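Local coordinates for protein multicopper oxidase (Uncultured bacterium, PDB 4E9X) that probably oxidises its substrates by passing their electrons through bound copper ions to molecular oxygen, as multicopper oxidases do, at residues 31-36 against 311-316; 96-101 against 124-129; 173-178 against 264-269; 208-213 against 239-244. All blocks are in the same frame, centred on the assembly; numbering follows the deposited sequence.

In the fold
Near the N terminus, residues 31-36 open interaction 1, whose partner 311-316 lies close to the C-terminal end, so this contact closes the longest loop and encloses the other three. Interaction 2 (96-101 with 124-129) then shuts a short loop within the first multicopper oxidase region. Interaction 3 follows in series, joining the loop after strand 167-170 to the loop before strand 270-275; nested inside it, interaction 4 pairs strands 210-215 and 236-243. No loops cross. Interaction 1 fastens the C-terminal stretch to the first region and touches interaction 3 through a probable hydrogen bond from Lys173 NZ to Gly312 O. Interactions 2 and 3 lie on opposite sides of the chain's centre.

Interaction 1. Residues 31-36 against 311-316; sequences QVPGPL and DGFKGE
Pro33 sets its CD over the centre of one face of the Phe313 ring, 3.6 Å from the centroid and only 9° off the ring normal, which defines a CH-pi contact. The amide of Gln31 instead sits at the edge of that ring, with NE2 of Gln31 3.9 Å from CD2 of Phe313 and the two planes 77° apart. Hydrogen bonding across the contact rests on the backbone, where Val32 N donates to Phe313 O over 3.0 Å. The amide is held at both ends, which fixes its rotation. Gln31 NE2 bonds to Pro33 O at 2.9 Å, whereas Gln31 OE1 accepts from His310 N and, at 2.6 Å, from a water. That water accepts in turn from Lys314 NZ at 2.7 Å. Chi1 of 53° sets Gln31 CG between the backbone N and the carbonyl carbon, from where the extended chain brings the amide to the ring edge. Tyr297 and His310 meet Phe313 edge-to-face. Through cis-Pro33 and a single Gln31-Lys314 backbone bridge, the first-region loop between strands 21-28 and 36-40 docks on the C-terminal loop between strands 306-308 and 316-317, while Pro33 also touches Trp119 of strand 119-125 and Met143 of strand 138-147.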
loop_
_atom_site.group_PDB
_atom_site.type_symbol
_atom_site.label_atom_id
_atom_site.label_comp_id
_atom_site.label_asym_id
_atom_site.label_seq_id
_atom_site.Cartn_x
_atom_site.Cartn_y
_atom_site.Cartn_z
ATOM N N GLN A 31 -0.621 29.603 -2.480
ATOM C CA GLN A 31 0.074 28.711 -3.415
ATOM C C GLN A 31 -0.154 27.256 -2.958
ATOM O O GLN A 31 -0.413 27.012 -1.768
ATOM C CB GLN A 31 1.573 29.011 -3.461
ATOM C CG GLN A 31 2.272 29.017 -2.074
ATOM C CD GLN A 31 3.779 29.125 -2.271
ATOM O OE1 GLN A 31 4.299 30.229 -2.501
ATOM N NE2 GLN A 31 4.471 28.004 -2.175
ATOM N N VAL A 32 -0.003 26.322 -3.913
ATOM C CA VAL A 32 -0.062 24.893 -3.647
ATOM C C VAL A 32 1.091 24.247 -4.430
ATOM O O VAL A 32 1.093 24.465 -5.657
ATOM C CB VAL A 32 -1.357 24.214 -4.027
ATOM C CG1 VAL A 32 -1.294 22.745 -3.611
ATOM C CG2 VAL A 32 -2.560 24.926 -3.330
ATOM N N PRO A 33 2.047 23.519 -3.858
ATOM C CA PRO A 33 2.260 23.314 -2.426
ATOM C C PRO A 33 2.434 24.650 -1.668
ATOM O O PRO A 33 2.768 25.695 -2.265
ATOM C CB PRO A 33 3.621 22.628 -2.415
ATOM C CG PRO A 33 3.774 21.940 -3.755
ATOM C CD PRO A 33 3.053 22.847 -4.715
ATOM N N GLY A 34 2.128 24.609 -0.390
ATOM C CA GLY A 34 2.358 25.749 0.478
ATOM C C GLY A 34 3.859 26.061 0.525
ATOM O O GLY A 34 4.731 25.317 0.039
ATOM N N PRO A 35 4.195 27.201 1.152
ATOM C CA PRO A 35 5.605 27.619 1.302
ATOM C C PRO A 35 6.457 26.560 1.983
ATOM O O PRO A 35 6.037 25.812 2.876
ATOM C CB PRO A 35 5.513 28.877 2.168
ATOM C CG PRO A 35 4.130 29.370 1.874
ATOM C CD PRO A 35 3.240 28.147 1.795
ATOM N N LEU A 36 7.705 26.488 1.511
ATOM C CA LEU A 36 8.674 25.659 2.183
ATOM C C LEU A 36 9.094 26.319 3.497
ATOM O O LEU A 36 9.497 27.498 3.521
ATOM C CB LEU A 36 9.942 25.536 1.303
ATOM C CG LEU A 36 11.203 24.962 1.983
ATOM C CD1 LEU A 36 11.034 23.491 2.387
ATOM C CD2 LEU A 36 12.387 25.083 0.997
ATOM N N ASP A 311 6.611 31.377 -6.866
ATOM C CA ASP A 311 5.548 31.845 -7.739
ATOM C C ASP A 311 5.103 30.793 -8.730
ATOM O O ASP A 311 3.987 30.883 -9.219
ATOM C CB ASP A 311 5.948 33.139 -8.475
ATOM C CG ASP A 311 7.255 33.093 -9.218
ATOM O OD1 ASP A 311 7.725 31.970 -9.549
ATOM O OD2 ASP A 311 7.867 34.177 -9.416
ATOM N N GLY A 312 5.875 29.738 -9.020
ATOM C CA GLY A 312 5.376 28.680 -9.919
ATOM C C GLY A 312 4.242 27.920 -9.288
ATOM O O GLY A 312 3.547 27.186 -9.991
ATOM N N PHE A 313 4.051 28.058 -7.971
ATOM C CA PHE A 313 2.967 27.339 -7.273
ATOM C C PHE A 313 1.805 28.260 -6.953
ATOM O O PHE A 313 0.801 27.795 -6.374
ATOM C CB PHE A 313 3.508 26.798 -5.944
ATOM C CG PHE A 313 4.630 25.772 -6.102
ATOM C CD1 PHE A 313 4.754 24.993 -7.223
ATOM C CD2 PHE A 313 5.513 25.607 -5.046
ATOM C CE1 PHE A 313 5.770 24.045 -7.252
ATOM C CE2 PHE A 313 6.539 24.660 -5.086
ATOM C CZ PHE A 313 6.654 23.839 -6.219
ATOM N N LYS A 314 1.879 29.547 -7.270
ATOM C CA LYS A 314 0.813 30.483 -6.905
ATOM C C LYS A 314 -0.447 30.375 -7.762
ATOM O O LYS A 314 -0.349 30.140 -8.977
ATOM C CB LYS A 314 1.323 31.934 -7.040
ATOM C CG LYS A 314 2.269 32.270 -5.871
ATOM C CD LYS A 314 2.852 33.637 -6.232
ATOM C CE LYS A 314 3.838 34.194 -5.271
ATOM N NZ LYS A 314 3.050 34.682 -4.127
ATOM N N GLY A 315 -1.618 30.527 -7.105
ATOM C CA GLY A 315 -2.873 30.528 -7.866
ATOM C C GLY A 315 -3.341 31.969 -8.044
ATOM O O GLY A 315 -2.721 32.955 -7.626
ATOM N N GLU A 316 -4.495 32.061 -8.707
ATOM C CA GLU A 316 -5.101 33.329 -9.071
ATOM C C GLU A 316 -6.220 33.664 -8.083
ATOM O O GLU A 316 -7.103 32.830 -7.789
ATOM C CB GLU A 316 -5.669 33.230 -10.507
ATOM C CG GLU A 316 -4.601 33.004 -11.567
ATOM C CD GLU A 316 -5.176 32.939 -12.989
ATOM O OE1 GLU A 316 -6.422 33.001 -13.167
ATOM O OE2 GLU A 316 -4.339 32.817 -13.911
HETATM O O HOH W 1 2.900 32.438 -2.596
#

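Interaction 2. Residues 96-101 against 124-129; sequences DRIGTL and VDPKQP
Gly99 and Val124 form an antiparallel hydrogen-bonded pair, Gly99 N reaching Val124 O at 2.9 Å, on a lone pair in the carbonyl plane, and Val124 N returning a bond to Gly99 O at 3.0 Å. The Val124 side chain lies over the bend of the other segment. Its CG1, set opposite the backbone N by a chi1 of 178°, comes 3.5 Å from Arg97 O and also meets Ile98 CA, while its CG2 packs 3.8 Å from CD1 of Leu101. Shortening Val124 to an alanine would probably leave a gap beside Ile98 CA and strip Leu101 CD1 of its methyl partner. Farther along, Ile98 crosses Pro126 at about a right angle, CD1 of Ile98 lying 4.1 Å from CB of Pro126. Arg97 turns back on its own segment: NH1 of Arg97 bonds to Ile98 O at 2.8 Å, near the guanidinium plane, while NE makes a salt bridge to Asp209 of a second subunit. This antiparallel pairing, at the corner near Thr100, belongs to the mixed sheet in which strand 119-125 lies between strands 101-104 and 36-40: Leu101 continues it with Leu122, and on the far flank Asp125 pairs with Val39.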
loop_
_atom_site.group_PDB
_atom_site.type_symbol
_atom_site.label_atom_id
_atom_site.label_comp_id
_atom_site.label_asym_id
_atom_site.label_seq_id
_atom_site.Cartn_x
_atom_site.Cartn_y
_atom_site.Cartn_z
ATOM N N ASP A 96 12.430 19.780 17.502
ATOM C CA ASP A 96 13.357 18.805 18.053
ATOM C C ASP A 96 13.268 17.510 17.273
ATOM O O ASP A 96 14.114 16.647 17.479
ATOM C CB ASP A 96 13.165 18.553 19.536
ATOM C CG ASP A 96 11.778 18.290 20.003
ATOM O OD1 ASP A 96 10.867 18.006 19.213
ATOM O OD2 ASP A 96 11.585 18.382 21.248
ATOM N N ARG A 97 12.318 17.325 16.408
ATOM C CA ARG A 97 12.194 16.128 15.550
ATOM C C ARG A 97 12.791 16.430 14.182
ATOM O O ARG A 97 12.344 17.359 13.529
ATOM C CB ARG A 97 10.708 15.704 15.443
ATOM C CG ARG A 97 10.490 14.660 14.267
ATOM C CD ARG A 97 11.154 13.347 14.550
ATOM N NE ARG A 97 10.316 12.278 14.003
ATOM C CZ ARG A 97 10.152 12.002 12.718
ATOM N NH1 ARG A 97 10.768 12.669 11.757
ATOM N NH2 ARG A 97 9.349 10.994 12.414
ATOM N N ILE A 98 13.793 15.672 13.772
ATOM C CA ILE A 98 14.482 15.982 12.526
ATOM C C ILE A 98 13.741 15.403 11.331
ATOM O O ILE A 98 12.925 14.489 11.391
ATOM C CB ILE A 98 15.912 15.403 12.612
ATOM C CG1 ILE A 98 15.932 13.862 12.696
ATOM C CG2 ILE A 98 16.680 16.012 13.766
ATOM C CD1 ILE A 98 17.293 13.200 12.820
ATOM N N GLY A 99 14.149 15.932 10.170
ATOM C CA GLY A 99 13.897 15.265 8.883
ATOM C C GLY A 99 12.823 15.914 8.047
ATOM O O GLY A 99 12.404 17.069 8.244
ATOM N N THR A 100 12.310 15.105 7.110
ATOM C CA THR A 100 11.264 15.523 6.227
ATOM C C THR A 100 9.908 15.459 6.941
ATOM O O THR A 100 9.324 14.369 7.094
ATOM C CB THR A 100 11.202 14.592 5.007
ATOM O OG1 THR A 100 12.511 14.533 4.422
ATOM C CG2 THR A 100 10.209 15.107 3.973
ATOM N N LEU A 101 9.429 16.632 7.345
ATOM C CA LEU A 101 8.102 16.748 7.950
ATOM C C LEU A 101 7.191 17.515 7.007
ATOM O O LEU A 101 7.601 17.899 5.885
ATOM C CB LEU A 101 8.191 17.489 9.307
ATOM C CG LEU A 101 9.351 17.034 10.206
ATOM C CD1 LEU A 101 9.276 17.754 11.558
ATOM C CD2 LEU A 101 9.379 15.550 10.428
ATOM N N VAL A 124 13.409 19.871 8.558
ATOM C CA VAL A 124 14.216 20.128 9.749
ATOM C C VAL A 124 15.590 19.503 9.516
ATOM O O VAL A 124 15.701 18.275 9.459
ATOM C CB VAL A 124 13.530 19.597 11.032
ATOM C CG1 VAL A 124 14.443 19.859 12.247
ATOM C CG2 VAL A 124 12.151 20.254 11.240
ATOM N N ASP A 125 16.617 20.339 9.404
ATOM C CA ASP A 125 17.959 19.783 9.194
ATOM C C ASP A 125 18.516 19.149 10.453
ATOM O O ASP A 125 18.615 19.858 11.478
ATOM C CB ASP A 125 18.952 20.838 8.732
ATOM C CG ASP A 125 18.832 21.274 7.290
ATOM O OD1 ASP A 125 17.937 20.768 6.577
ATOM O OD2 ASP A 125 19.636 22.144 6.869
ATOM N N PRO A 126 18.962 17.911 10.439
ATOM C CA PRO A 126 19.605 17.369 11.625
ATOM C C PRO A 126 20.925 18.104 11.906
ATOM O O PRO A 126 21.680 18.458 10.995
ATOM C CB PRO A 126 19.953 15.929 11.264
ATOM C CG PRO A 126 19.460 15.694 9.873
ATOM C CD PRO A 126 18.883 16.943 9.303
ATOM N N LYS A 127 21.211 18.248 13.220
ATOM C CA LYS A 127 22.574 18.713 13.532
ATOM C C LYS A 127 23.595 17.670 13.103
ATOM O O LYS A 127 24.738 18.068 12.748
ATOM C CB LYS A 127 22.573 18.976 15.021
ATOM C CG LYS A 127 21.767 20.177 15.476
ATOM C CD LYS A 127 21.608 20.175 17.011
ATOM C CE LYS A 127 20.942 21.416 17.538
ATOM N NZ LYS A 127 20.407 21.336 18.938
ATOM N N GLN A 128 23.252 16.378 13.093
ATOM C CA GLN A 128 24.161 15.379 12.546
ATOM C C GLN A 128 23.555 14.455 11.488
ATOM O O GLN A 128 22.945 13.386 11.635
ATOM C CB GLN A 128 24.737 14.527 13.692
ATOM C CG GLN A 128 25.540 15.407 14.634
ATOM C CD GLN A 128 26.889 15.877 14.121
ATOM O OE1 GLN A 128 27.359 15.551 13.019
ATOM N NE2 GLN A 128 27.556 16.693 14.942
ATOM N N PRO A 129 23.764 14.953 10.266
ATOM C CA PRO A 129 23.204 14.271 9.085
ATOM C C PRO A 129 23.950 12.992 8.779
ATOM O O PRO A 129 25.071 12.857 9.249
ATOM C CB PRO A 129 23.399 15.260 7.953
ATOM C CG PRO A 129 24.388 16.294 8.452
ATOM C CD PRO A 129 24.496 16.188 9.954
#

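Interaction 3. Residues 173-178 against 264-269; sequences KSFPLT and KHPGGP
Phe175 and Pro266 meet obliquely, CE2 of Phe175 lying 4.0 Å from CG of Pro266, so this pair is a slanting apolar contact and no ring stack. One face of the Phe175 ring is covered within its own segment by Pro176, and one face of the His265 ring by CB of Pro266. Both prolines follow cis peptide bonds. The polar part combines one backbone-to-backbone bond with one bond to the Ser174 hydroxyl. Phe175 N points at Gly268 O over 2.9 Å with an almost straight N-H...O angle of 178°, on a lone pair in the carbonyl plane. Alongside, Gly268 N donates to Ser174 OG at 2.9 Å, and CA of Gly267 makes a well-directed C-H contact with Phe175 O, 3.2 Å away. Ser174 reaches Gly268 because chi1 of 172° swings OG opposite its own backbone N. Replacing Ser174 by an alanine would probably leave the buried Gly268 N-H without its mate. Gly268 itself could hardly carry a side chain, since a CB there would press on the carbonyl O of Gly267 and on CD of Pro269. The Phe175 ring also meets that of Trp286, while Thr178 OG1 bonds to Ile270 O. This loop-to-loop packing, built on two cis-prolines and glycines, ties the loop between strands 167-170 and 181-183 to that leading into strand 270-275, with Ser174 paired by its backbone to Val17 of strand 3-18.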
loop_
_atom_site.group_PDB
_atom_site.type_symbol
_atom_site.label_atom_id
_atom_site.label_comp_id
_atom_site.label_asym_id
_atom_site.label_seq_id
_atom_site.Cartn_x
_atom_site.Cartn_y
_atom_site.Cartn_z
ATOM N N LYS A 173 0.751 19.701 -10.061
ATOM C CA LYS A 173 0.595 19.714 -11.517
ATOM C C LYS A 173 0.584 18.279 -12.031
ATOM O O LYS A 173 1.229 17.373 -11.520
ATOM C CB LYS A 173 1.690 20.573 -12.181
ATOM C CG LYS A 173 1.887 21.922 -11.471
ATOM C CD LYS A 173 2.465 23.057 -12.294
ATOM C CE LYS A 173 2.939 24.211 -11.400
ATOM N NZ LYS A 173 1.773 25.016 -10.923
ATOM N N SER A 174 -0.194 18.129 -13.104
ATOM C CA SER A 174 -0.324 16.895 -13.873
ATOM C C SER A 174 0.444 17.027 -15.197
ATOM O O SER A 174 0.293 18.054 -15.890
ATOM C CB SER A 174 -1.823 16.682 -14.107
ATOM O OG SER A 174 -2.095 15.592 -15.010
ATOM N N PHE A 175 1.255 16.033 -15.543
ATOM C CA PHE A 175 1.970 16.023 -16.796
ATOM C C PHE A 175 1.015 16.331 -17.945
ATOM O O PHE A 175 -0.070 15.733 -17.992
ATOM C CB PHE A 175 2.585 14.619 -16.974
ATOM C CG PHE A 175 3.411 14.540 -18.265
ATOM C CD1 PHE A 175 4.762 14.869 -18.252
ATOM C CD2 PHE A 175 2.833 14.152 -19.456
ATOM C CE1 PHE A 175 5.508 14.838 -19.438
ATOM C CE2 PHE A 175 3.571 14.135 -20.623
ATOM C CZ PHE A 175 4.910 14.482 -20.635
ATOM N N PRO A 176 1.352 17.178 -18.927
ATOM C CA PRO A 176 2.674 17.776 -19.165
ATOM C C PRO A 176 3.027 19.068 -18.454
ATOM O O PRO A 176 4.062 19.655 -18.766
ATOM C CB PRO A 176 2.603 18.096 -20.671
ATOM C CG PRO A 176 1.172 18.499 -20.849
ATOM C CD PRO A 176 0.393 17.474 -19.999
ATOM N N LEU A 177 2.188 19.479 -17.514
ATOM C CA LEU A 177 2.395 20.749 -16.785
ATOM C C LEU A 177 3.370 20.609 -15.639
ATOM O O LEU A 177 3.720 21.612 -14.997
ATOM C CB LEU A 177 1.080 21.338 -16.298
ATOM C CG LEU A 177 0.073 21.689 -17.412
ATOM C CD1 LEU A 177 -1.155 22.375 -16.803
ATOM C CD2 LEU A 177 0.736 22.528 -18.498
ATOM N N THR A 178 3.823 19.407 -15.335
ATOM C CA THR A 178 4.950 19.219 -14.422
ATOM C C THR A 178 6.215 19.748 -15.097
ATOM O O THR A 178 6.196 20.248 -16.215
ATOM C CB THR A 178 5.067 17.725 -14.067
ATOM O OG1 THR A 178 5.071 17.057 -15.326
ATOM C CG2 THR A 178 3.890 17.211 -13.274
ATOM N N LYS A 264 -7.905 10.604 -19.924
ATOM C CA LYS A 264 -6.968 10.622 -21.070
ATOM C C LYS A 264 -5.524 10.398 -20.648
ATOM O O LYS A 264 -5.143 10.643 -19.523
ATOM C CB LYS A 264 -7.114 11.942 -21.841
ATOM C CG LYS A 264 -8.437 12.661 -21.799
ATOM C CD LYS A 264 -8.347 14.181 -21.939
ATOM C CE LYS A 264 -7.462 14.879 -20.907
ATOM N NZ LYS A 264 -8.187 15.650 -19.860
ATOM N N HIS A 265 -4.644 9.901 -21.532
ATOM C CA HIS A 265 -3.266 9.535 -21.174
ATOM C C HIS A 265 -2.455 10.222 -22.253
ATOM O O HIS A 265 -2.866 10.293 -23.441
ATOM C CB HIS A 265 -2.957 8.027 -21.090
ATOM C CG HIS A 265 -1.509 7.557 -21.040
ATOM N ND1 HIS A 265 -0.824 7.261 -19.855
ATOM C CD2 HIS A 265 -0.559 7.296 -22.002
ATOM C CE1 HIS A 265 0.430 6.879 -20.059
ATOM N NE2 HIS A 265 0.626 6.883 -21.356
ATOM N N PRO A 266 -1.279 10.738 -21.911
ATOM C CA PRO A 266 -0.643 10.697 -20.613
ATOM C C PRO A 266 -1.062 11.898 -19.772
ATOM O O PRO A 266 -1.550 12.894 -20.278
ATOM C CB PRO A 266 0.840 10.813 -20.925
ATOM C CG PRO A 266 0.901 11.594 -22.176
ATOM C CD PRO A 266 -0.416 11.405 -22.926
ATOM N N GLY A 267 -0.833 11.670 -18.474
ATOM C CA GLY A 267 -1.130 12.720 -17.512
ATOM C C GLY A 267 -0.601 12.203 -16.191
ATOM O O GLY A 267 -0.085 11.087 -16.102
ATOM N N GLY A 268 -0.727 13.044 -15.151
ATOM C CA GLY A 268 -0.465 12.520 -13.836
ATOM C C GLY A 268 0.896 12.847 -13.302
ATOM O O GLY A 268 1.566 13.801 -13.767
ATOM N N PRO A 269 1.365 12.150 -12.270
ATOM C CA PRO A 269 2.645 12.488 -11.610
ATOM C C PRO A 269 3.786 11.883 -12.388
ATOM O O PRO A 269 4.260 10.768 -12.096
ATOM C CB PRO A 269 2.489 11.890 -10.181
ATOM C CG PRO A 269 1.083 11.383 -10.121
ATOM C CD PRO A 269 0.675 11.039 -11.541
#

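Interaction 4. Residues 208-213 against 239-244; sequences HDMLVT and VIIEAD
Met210 runs alongside Ile241 and obliquely across Val239. CB of Met210 packs 3.8 Å from CB of Val239. Chi1 of -70° places CG beside the backbone N, where CG of Met210 lies 3.7 Å from CG1 of Ile241, the two side chains pointing the same way. SD of Met210 then comes 4.0 Å from CG2 of Val239, and a bend at chi3 (-79°) turns CE away from strand 239-243. Leu211 and Ile240, whose side chains share the face opposite Val212 and Val239, are joined by two backbone bonds, Leu211 N to Ile240 O and Ile240 N to Leu211 O, each 2.9 Å long, which identifies a hydrogen-bonded antiparallel pair; Val212 and Val239 form the next, non-hydrogen-bonded one. Beyond the ladder a water takes over, donating to Asp209 O and accepting from Glu242 N. His208 crosses Ile241 at about a right angle, with CD2 of His208 3.6 Å from CG2 of Ile241, and has Glu242 O at its ring edge. Its nitrogens are fixed by Tyr275 OH at NE2 and by the carbonyl of His206, a copper ligand, at ND1. Asp209 OD2 accepts a hydrogen bond from His65 of the third subunit. With strand directions 152° apart, the two strands form a twisted antiparallel ladder, consistent with the beta-sandwich of a cupredoxin domain, and strand 210-213 follows His206 by a few residues.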
loop_
_atom_site.group_PDB
_atom_site.type_symbol
_atom_site.label_atom_id
_atom_site.label_comp_id
_atom_site.label_asym_id
_atom_site.label_seq_id
_atom_site.Cartn_x
_atom_site.Cartn_y
_atom_site.Cartn_z
ATOM N N HIS A 208 17.734 4.177 -12.996
ATOM C CA HIS A 208 18.424 4.328 -11.711
ATOM C C HIS A 208 17.685 3.535 -10.656
ATOM O O HIS A 208 16.480 3.404 -10.660
ATOM C CB HIS A 208 18.349 5.800 -11.221
ATOM C CG HIS A 208 18.883 6.818 -12.205
ATOM N ND1 HIS A 208 18.143 7.198 -13.313
ATOM C CD2 HIS A 208 20.078 7.490 -12.276
ATOM C CE1 HIS A 208 18.882 8.053 -14.019
ATOM N NE2 HIS A 208 20.032 8.252 -13.402
ATOM N N ASP A 209 18.454 3.016 -9.687
ATOM C CA ASP A 209 17.861 2.609 -8.414
ATOM C C ASP A 209 17.919 3.776 -7.427
ATOM O O ASP A 209 18.753 4.660 -7.523
ATOM C CB ASP A 209 18.647 1.402 -7.877
ATOM C CG ASP A 209 18.371 0.188 -8.734
ATOM O OD1 ASP A 209 17.165 -0.096 -8.986
ATOM O OD2 ASP A 209 19.328 -0.467 -9.145
ATOM N N MET A 210 16.986 3.724 -6.484
ATOM C CA MET A 210 16.929 4.658 -5.393
ATOM C C MET A 210 17.393 3.949 -4.115
ATOM O O MET A 210 16.980 2.824 -3.804
ATOM C CB MET A 210 15.483 5.100 -5.145
ATOM C CG MET A 210 14.982 6.000 -6.292
ATOM S SD MET A 210 13.202 6.334 -6.181
ATOM C CE MET A 210 12.496 4.823 -6.844
ATOM N N LEU A 211 18.241 4.583 -3.334
ATOM C CA LEU A 211 18.592 4.087 -2.012
ATOM C C LEU A 211 17.645 4.748 -1.013
ATOM O O LEU A 211 17.728 5.968 -0.827
ATOM C CB LEU A 211 20.042 4.428 -1.661
ATOM C CG LEU A 211 20.461 3.913 -0.273
ATOM C CD1 LEU A 211 20.419 2.377 -0.205
ATOM C CD2 LEU A 211 21.855 4.422 0.087
ATOM N N VAL A 212 16.749 3.965 -0.432
ATOM C CA VAL A 212 15.785 4.480 0.564
ATOM C C VAL A 212 16.529 4.627 1.893
ATOM O O VAL A 212 16.969 3.638 2.493
ATOM C CB VAL A 212 14.590 3.532 0.684
ATOM C CG1 VAL A 212 13.618 4.152 1.694
ATOM C CG2 VAL A 212 13.915 3.261 -0.668
ATOM N N THR A 213 16.686 5.885 2.344
ATOM C CA THR A 213 17.464 6.145 3.546
ATOM C C THR A 213 16.645 6.582 4.744
ATOM O O THR A 213 17.142 6.474 5.851
ATOM C CB THR A 213 18.486 7.287 3.238
ATOM O OG1 THR A 213 17.799 8.453 2.795
ATOM C CG2 THR A 213 19.446 6.897 2.103
ATOM N N VAL A 239 15.053 9.302 -0.461
ATOM C CA VAL A 239 15.925 8.394 -1.189
ATOM C C VAL A 239 17.111 9.215 -1.730
ATOM O O VAL A 239 17.094 10.447 -1.766
ATOM C CB VAL A 239 15.200 7.716 -2.370
ATOM C CG1 VAL A 239 13.925 6.998 -1.864
ATOM C CG2 VAL A 239 14.872 8.712 -3.499
ATOM N N ILE A 240 18.148 8.487 -2.140
ATOM C CA ILE A 240 19.292 9.041 -2.877
ATOM C C ILE A 240 19.353 8.362 -4.235
ATOM O O ILE A 240 19.301 7.125 -4.331
ATOM C CB ILE A 240 20.616 8.765 -2.101
ATOM C CG1 ILE A 240 20.631 9.453 -0.722
ATOM C CG2 ILE A 240 21.807 9.175 -2.944
ATOM C CD1 ILE A 240 20.681 10.973 -0.852
ATOM N N ILE A 241 19.509 9.183 -5.272
ATOM C CA ILE A 241 19.864 8.692 -6.604
ATOM C C ILE A 241 21.253 9.215 -6.934
ATOM O O ILE A 241 21.497 10.422 -6.850
ATOM C CB ILE A 241 18.855 9.125 -7.682
ATOM C CG1 ILE A 241 17.532 8.363 -7.478
ATOM C CG2 ILE A 241 19.450 8.902 -9.077
ATOM C CD1 ILE A 241 16.425 8.756 -8.437
ATOM N N GLU A 242 22.158 8.317 -7.317
ATOM C CA GLU A 242 23.443 8.693 -7.913
ATOM C C GLU A 242 23.210 8.983 -9.375
ATOM O O GLU A 242 22.849 8.047 -10.112
ATOM C CB GLU A 242 24.504 7.570 -7.739
ATOM C CG GLU A 242 24.691 7.088 -6.299
ATOM C CD GLU A 242 25.575 8.000 -5.462
ATOM O OE1 GLU A 242 26.340 8.828 -6.014
ATOM O OE2 GLU A 242 25.514 7.853 -4.231
ATOM N N ALA A 243 23.399 10.230 -9.804
ATOM C CA ALA A 243 23.165 10.543 -11.232
ATOM C C ALA A 243 24.367 10.237 -12.075
ATOM O O ALA A 243 25.126 11.100 -12.477
ATOM C CB ALA A 243 22.782 12.034 -11.354
ATOM N N ASP A 244 24.541 8.956 -12.337
ATOM C CA ASP A 244 25.779 8.553 -13.005
ATOM C C ASP A 244 25.444 7.856 -14.318
ATOM O O ASP A 244 26.266 7.129 -14.892
ATOM C CB ASP A 244 26.584 7.671 -12.092
ATOM C CG ASP A 244 25.868 6.399 -11.660
ATOM O OD1 ASP A 244 24.754 6.065 -12.129
ATOM O OD2 ASP A 244 26.513 5.716 -10.809
HETATM O O HOH W 2 21.410 5.503 -7.424
HETATM O O HOH W 3 18.034 10.753 1.270
#